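Local coordinates for putative nitrate transport protein (Thermoplasma volcanium, PDB 3MST), which is of unknown function but may take part in nitrate transport, perhaps by binding a small solute, at residues A[93-96]-A[100-103]; A[35-40]-A[179-184]. All coordinates share one frame; numbering follows the deposited sequence. Where two conformers were deposited one is given.

Contact 1. Residues A[93-96]-A[100-103]; sequences YTLR and LADF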
loop_
_atom_site.group_PDB
_atom_site.type_symbol
_atom_site.label_atom_id
_atom_site.label_comp_id
_atom_site.label_asym_id
_atom_site.label_seq_id
_atom_site.Cartn_x
_atom_site.Cartn_y
_atom_site.Cartn_z
ATOM N N TYR A 93 -3.255 7.778 17.532
ATOM C CA TYR A 93 -3.484 8.873 16.584
ATOM C C TYR A 93 -3.080 8.411 15.187
ATOM O O TYR A 93 -2.066 7.700 15.057
ATOM C CB TYR A 93 -2.647 10.100 17.030
ATOM C CG TYR A 93 -3.287 10.861 18.184
ATOM C CD1 TYR A 93 -3.095 10.442 19.486
ATOM C CD2 TYR A 93 -4.197 11.887 17.941
ATOM C CE1 TYR A 93 -3.721 11.086 20.537
ATOM C CE2 TYR A 93 -4.824 12.531 18.992
ATOM C CZ TYR A 93 -4.577 12.099 20.285
ATOM O OH TYR A 93 -5.188 12.710 21.359
ATOM N N THR A 94 -3.834 8.814 14.179
ATOM C CA THR A 94 -3.481 8.452 12.805
ATOM C C THR A 94 -3.986 9.516 11.854
ATOM O O THR A 94 -4.356 10.623 12.288
ATOM C CB THR A 94 -3.990 7.029 12.496
ATOM O OG1 THR A 94 -3.356 6.527 11.312
ATOM C CG2 THR A 94 -5.494 6.970 12.378
ATOM N N LEU A 95 -3.917 9.213 10.571
ATOM C CA LEU A 95 -4.302 10.115 9.512
ATOM C C LEU A 95 -5.809 10.116 9.253
ATOM O O LEU A 95 -6.557 9.630 10.086
ATOM C CB LEU A 95 -3.434 9.841 8.289
ATOM C CG LEU A 95 -1.941 10.139 8.417
ATOM C CD1 LEU A 95 -1.711 11.532 8.983
ATOM C CD2 LEU A 95 -1.158 9.100 9.132
ATOM N N ARG A 96 -6.291 10.739 8.192
ATOM C CA ARG A 96 -7.727 10.911 8.105
ATOM C C ARG A 96 -8.446 9.576 7.907
ATOM O O ARG A 96 -7.883 8.603 7.408
ATOM C CB ARG A 96 -8.083 11.881 6.982
ATOM C CG ARG A 96 -7.784 11.314 5.600
ATOM C CD ARG A 96 -7.847 12.362 4.473
ATOM N NE ARG A 96 -7.702 11.687 3.187
ATOM C CZ ARG A 96 -6.537 11.447 2.603
ATOM N NH1 ARG A 96 -5.422 11.869 3.163
ATOM N NH2 ARG A 96 -6.491 10.809 1.448
ATOM N N LEU A 100 -5.619 3.878 4.420
ATOM C CA LEU A 100 -5.093 2.598 4.889
ATOM C C LEU A 100 -4.466 2.768 6.280
ATOM O O LEU A 100 -4.560 1.853 7.124
ATOM C CB LEU A 100 -4.129 1.949 3.867
ATOM C CG LEU A 100 -3.459 0.636 4.315
ATOM C CD1 LEU A 100 -4.467 -0.445 4.661
ATOM C CD2 LEU A 100 -2.468 0.132 3.219
ATOM N N ALA A 101 -3.870 3.930 6.565
ATOM C CA ALA A 101 -3.347 4.181 7.911
ATOM C C ALA A 101 -4.477 4.037 8.948
ATOM O O ALA A 101 -4.294 3.395 9.986
ATOM C CB ALA A 101 -2.719 5.580 7.997
ATOM N N ASP A 102 -5.604 4.721 8.699
ATOM C CA ASP A 102 -6.762 4.596 9.575
ATOM C C ASP A 102 -7.219 3.160 9.748
ATOM O O ASP A 102 -7.472 2.727 10.873
ATOM C CB ASP A 102 -7.898 5.422 9.003
ATOM C CG ASP A 102 -9.205 5.317 9.787
ATOM O OD1 ASP A 102 -9.145 5.463 11.028
ATOM O OD2 ASP A 102 -10.262 5.084 9.118
ATOM N N PHE A 103 -7.334 2.413 8.655
ATOM C CA PHE A 103 -7.828 1.067 8.767
ATOM C C PHE A 103 -6.818 0.227 9.573
ATOM O O PHE A 103 -7.211 -0.595 10.424
ATOM C CB PHE A 103 -8.109 0.463 7.404
ATOM C CG PHE A 103 -9.287 1.071 6.739
ATOM C CD1 PHE A 103 -10.515 1.186 7.408
ATOM C CD2 PHE A 103 -9.218 1.500 5.423
ATOM C CE1 PHE A 103 -11.637 1.764 6.756
ATOM C CE2 PHE A 103 -10.336 2.026 4.760
ATOM C CZ PHE A 103 -11.529 2.170 5.422
#
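T94 and L95 both pack against the methyl group of A101, from the strand end and from the loop after it. L95 brings CD2 to 4.0 Å from A101 CB. T94 brings its hydroxyl: OG1 is 3.5 Å from A101 CB. The branched end of T94 divides its tasks. CG2 lies 3.9 Å from D102 CA, and the T94 and D102 side chains cross at nearly a right angle. OG1 stands opposite the backbone N (chi1 -165°), which turns it to A101, and it is hydrogen-bonded to L135 O of the neighbouring strand 133-137. The segments belong to a beta-alpha-beta unit: strand 91-94, helix 100-112 and strand 115-118, with the two strands parallel. T94 lies at the end of the first strand, and A101 and D102 in the first turn of the helix. With a valine here in place of T94, L135 O would probably lose its hydroxyl partner. R96 O lies 3.6 Å from D102 CB and is hydrogen-bonded to T99 OG1. D102 OD1 is bonded to N118 ND2, which also meets L95 O, while OD2 takes G98 N.

Contact 2. Residues A[35-40]-A[179-184]; sequences LVIEEE and IDFIKN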
loop_
_atom_site.group_PDB
_atom_site.type_symbol
_atom_site.label_atom_id
_atom_site.label_comp_id
_atom_site.label_asym_id
_atom_site.label_seq_id
_atom_site.Cartn_x
_atom_site.Cartn_y
_atom_site.Cartn_z
ATOM N N LEU A 35 6.136 2.529 -11.509
ATOM C CA LEU A 35 6.585 3.865 -11.852
ATOM C C LEU A 35 8.008 3.840 -12.318
ATOM O O LEU A 35 8.361 4.527 -13.268
ATOM C CB LEU A 35 6.495 4.849 -10.671
ATOM C CG LEU A 35 5.088 5.192 -10.171
ATOM C CD1 LEU A 35 5.198 6.230 -9.074
ATOM C CD2 LEU A 35 4.160 5.739 -11.299
ATOM N N VAL A 36 8.849 3.094 -11.637
ATOM C CA VAL A 36 10.290 3.220 -11.879
ATOM C C VAL A 36 10.693 2.672 -13.230
ATOM O O VAL A 36 11.712 3.119 -13.782
ATOM C CB VAL A 36 11.154 2.637 -10.753
ATOM C CG1 VAL A 36 10.952 3.460 -9.473
ATOM C CG2 VAL A 36 10.934 1.123 -10.490
ATOM N N ILE A 37 9.958 1.689 -13.746
ATOM C CA ILE A 37 10.263 1.093 -15.065
ATOM C C ILE A 37 9.132 1.336 -16.070
ATOM O O ILE A 37 9.001 0.609 -17.067
ATOM C CB ILE A 37 10.618 -0.396 -14.963
ATOM C CG1 ILE A 37 9.470 -1.212 -14.340
ATOM C CG2 ILE A 37 11.962 -0.585 -14.253
ATOM C CD1 ILE A 37 9.645 -2.708 -14.558
ATOM N N GLU A 38 8.342 2.392 -15.860
ATOM C CA GLU A 38 7.180 2.680 -16.706
ATOM C C GLU A 38 7.487 2.581 -18.217
ATOM O O GLU A 38 6.715 2.046 -18.996
ATOM C CB GLU A 38 6.603 4.056 -16.376
ATOM C CG GLU A 38 5.441 4.445 -17.227
ATOM C CD GLU A 38 4.861 5.827 -16.938
ATOM O OE1 GLU A 38 5.497 6.581 -16.168
ATOM O OE2 GLU A 38 3.821 6.128 -17.552
ATOM N N GLU A 39 8.599 3.210 -18.583
ATOM C CA GLU A 39 9.006 3.363 -19.952
ATOM C C GLU A 39 9.406 2.052 -20.623
ATOM O O GLU A 39 9.615 2.047 -21.835
ATOM C CB GLU A 39 10.151 4.353 -20.039
ATOM C CG GLU A 39 9.792 5.781 -19.585
ATOM C CD GLU A 39 9.723 5.954 -18.073
ATOM O OE1 GLU A 39 10.244 5.100 -17.297
ATOM O OE2 GLU A 39 9.190 7.013 -17.618
ATOM N N GLU A 40 9.556 0.974 -19.862
ATOM C CA GLU A 40 9.840 -0.357 -20.421
ATOM C C GLU A 40 8.584 -1.221 -20.520
ATOM O O GLU A 40 8.531 -2.207 -21.251
ATOM C CB GLU A 40 10.871 -1.088 -19.551
ATOM C CG GLU A 40 12.056 -0.234 -19.111
ATOM C CD GLU A 40 13.242 -1.075 -18.732
ATOM O OE1 GLU A 40 13.860 -1.651 -19.662
ATOM O OE2 GLU A 40 13.541 -1.208 -17.519
ATOM N N ILE A 179 10.506 -4.162 -8.646
ATOM C CA ILE A 179 11.026 -4.383 -7.295
ATOM C C ILE A 179 12.565 -4.531 -7.352
ATOM O O ILE A 179 13.269 -3.922 -6.565
ATOM C CB ILE A 179 10.356 -5.601 -6.662
ATOM C CG1 ILE A 179 8.897 -5.331 -6.333
ATOM C CG2 ILE A 179 11.111 -6.018 -5.392
ATOM C CD1 ILE A 179 8.169 -6.550 -5.786
ATOM N N ASP A 180 13.058 -5.274 -8.337
ATOM C CA ASP A 180 14.490 -5.462 -8.518
ATOM C C ASP A 180 15.161 -4.120 -8.844
ATOM O O ASP A 180 16.226 -3.787 -8.308
ATOM C CB ASP A 180 14.780 -6.486 -9.634
ATOM C CG ASP A 180 14.440 -7.928 -9.247
ATOM O OD1 ASP A 180 14.267 -8.226 -8.053
ATOM O OD2 ASP A 180 14.374 -8.788 -10.167
ATOM N N PHE A 181 14.526 -3.320 -9.696
ATOM C CA PHE A 181 15.064 -2.004 -10.008
ATOM C C PHE A 181 15.242 -1.172 -8.730
ATOM O O PHE A 181 16.288 -0.574 -8.502
ATOM C CB PHE A 181 14.213 -1.256 -11.022
ATOM C CG PHE A 181 14.773 0.088 -11.411
ATOM C CD1 PHE A 181 14.551 1.182 -10.632
ATOM C CD2 PHE A 181 15.547 0.235 -12.540
ATOM C CE1 PHE A 181 15.061 2.439 -10.954
ATOM C CE2 PHE A 181 16.056 1.471 -12.875
ATOM C CZ PHE A 181 15.823 2.580 -12.067
ATOM N N ILE A 182 14.231 -1.121 -7.884
ATOM C CA ILE A 182 14.296 -0.306 -6.680
ATOM C C ILE A 182 15.442 -0.819 -5.809
ATOM O O ILE A 182 16.230 -0.011 -5.345
ATOM C CB ILE A 182 12.931 -0.290 -5.911
ATOM C CG1 ILE A 182 11.866 0.422 -6.728
ATOM C CG2 ILE A 182 13.118 0.297 -4.458
ATOM C CD1 ILE A 182 10.460 0.216 -6.130
ATOM N N LYS A 183 15.493 -2.124 -5.566
ATOM C CA LYS A 183 16.509 -2.699 -4.686
ATOM C C LYS A 183 17.923 -2.325 -5.119
ATOM O O LYS A 183 18.771 -2.079 -4.263
ATOM C CB LYS A 183 16.352 -4.218 -4.625
ATOM C CG LYS A 183 17.347 -4.931 -3.715
ATOM C CD LYS A 183 16.956 -6.397 -3.530
ATOM N N ASN A 184 18.155 -2.273 -6.434
ATOM C CA ASN A 184 19.461 -2.018 -7.027
ATOM C C ASN A 184 19.777 -0.562 -7.371
ATOM O O ASN A 184 20.935 -0.243 -7.736
ATOM C CB ASN A 184 19.609 -2.925 -8.259
ATOM C CG ASN A 184 19.716 -4.391 -7.868
ATOM O OD1 ASN A 184 20.614 -4.768 -7.121
ATOM N ND2 ASN A 184 18.826 -5.224 -8.380
#
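V36 and F181 meet obliquely, the valine leaning on one side of the phenylalanine ring. V36 CG2 is 3.6 Å from F181 CD1, and V36 CB is 3.7 Å from the same ring carbon. The F181 CG is anti to the backbone N (chi1 -178°), which carries the ring toward V36. V36 O lies over one face of the ring. I37 follows next in the chain and runs past F181 in the opposite sense. Its CG2 approaches the root of the phenylalanine, 4.0 Å from F181 CB, and stays oblique to the ring plane. V36 lies chiefly against CD1 and CE1, I37 against CB, CG and CD2.

I182 is the second partner of V36. The two side chains cross at about a right angle. The I182 side chain starts out across the line to segment 35-40, and CG1 makes the approach, 3.9 Å from V36 CG2. That valine methyl thus touches both an aromatic and an aliphatic neighbour.

The contact joins helix 32-36 and the residues that follow it to the last turn of helix 169-184. Helix 186-197 closes a further side: A189 touches both V36 and F181, I193 touches V36, and I192 touches F181. K196 of that helix forms salt bridges with E38 and E39, and also meets L35 O.

No hydrogen bond or salt bridge crosses between the two segments. The side chains of V36, I37, F181 and I182 meet through carbon atoms, and V36 O over the ring is a polar exception from the backbone. The fit probably rests on shape and the burial of apolar surface, while the salt bridges of E38 and E39 run to K196, outside the two segments.

In the fold
From the N terminus, after strand 22-24, the chain passes helix 32-36 and the turn to residue 40, the first half of contact 2. Four strands later it enters strand 91-94, turns at 95-99 and folds back in helix 100-112, so contact 1 closes a short local loop. Only much later does helix 169-184 return to the first segment and close the long loop of contact 2, 139 residues apart at its nearest ends. Contact 1 is nested within that loop. The contact centres are about 28 Å apart, on opposite sides of the chain's centre, and they do not touch. Contact 1 ties a helix to the five-stranded sheet; contact 2 ties two helices distant in sequence.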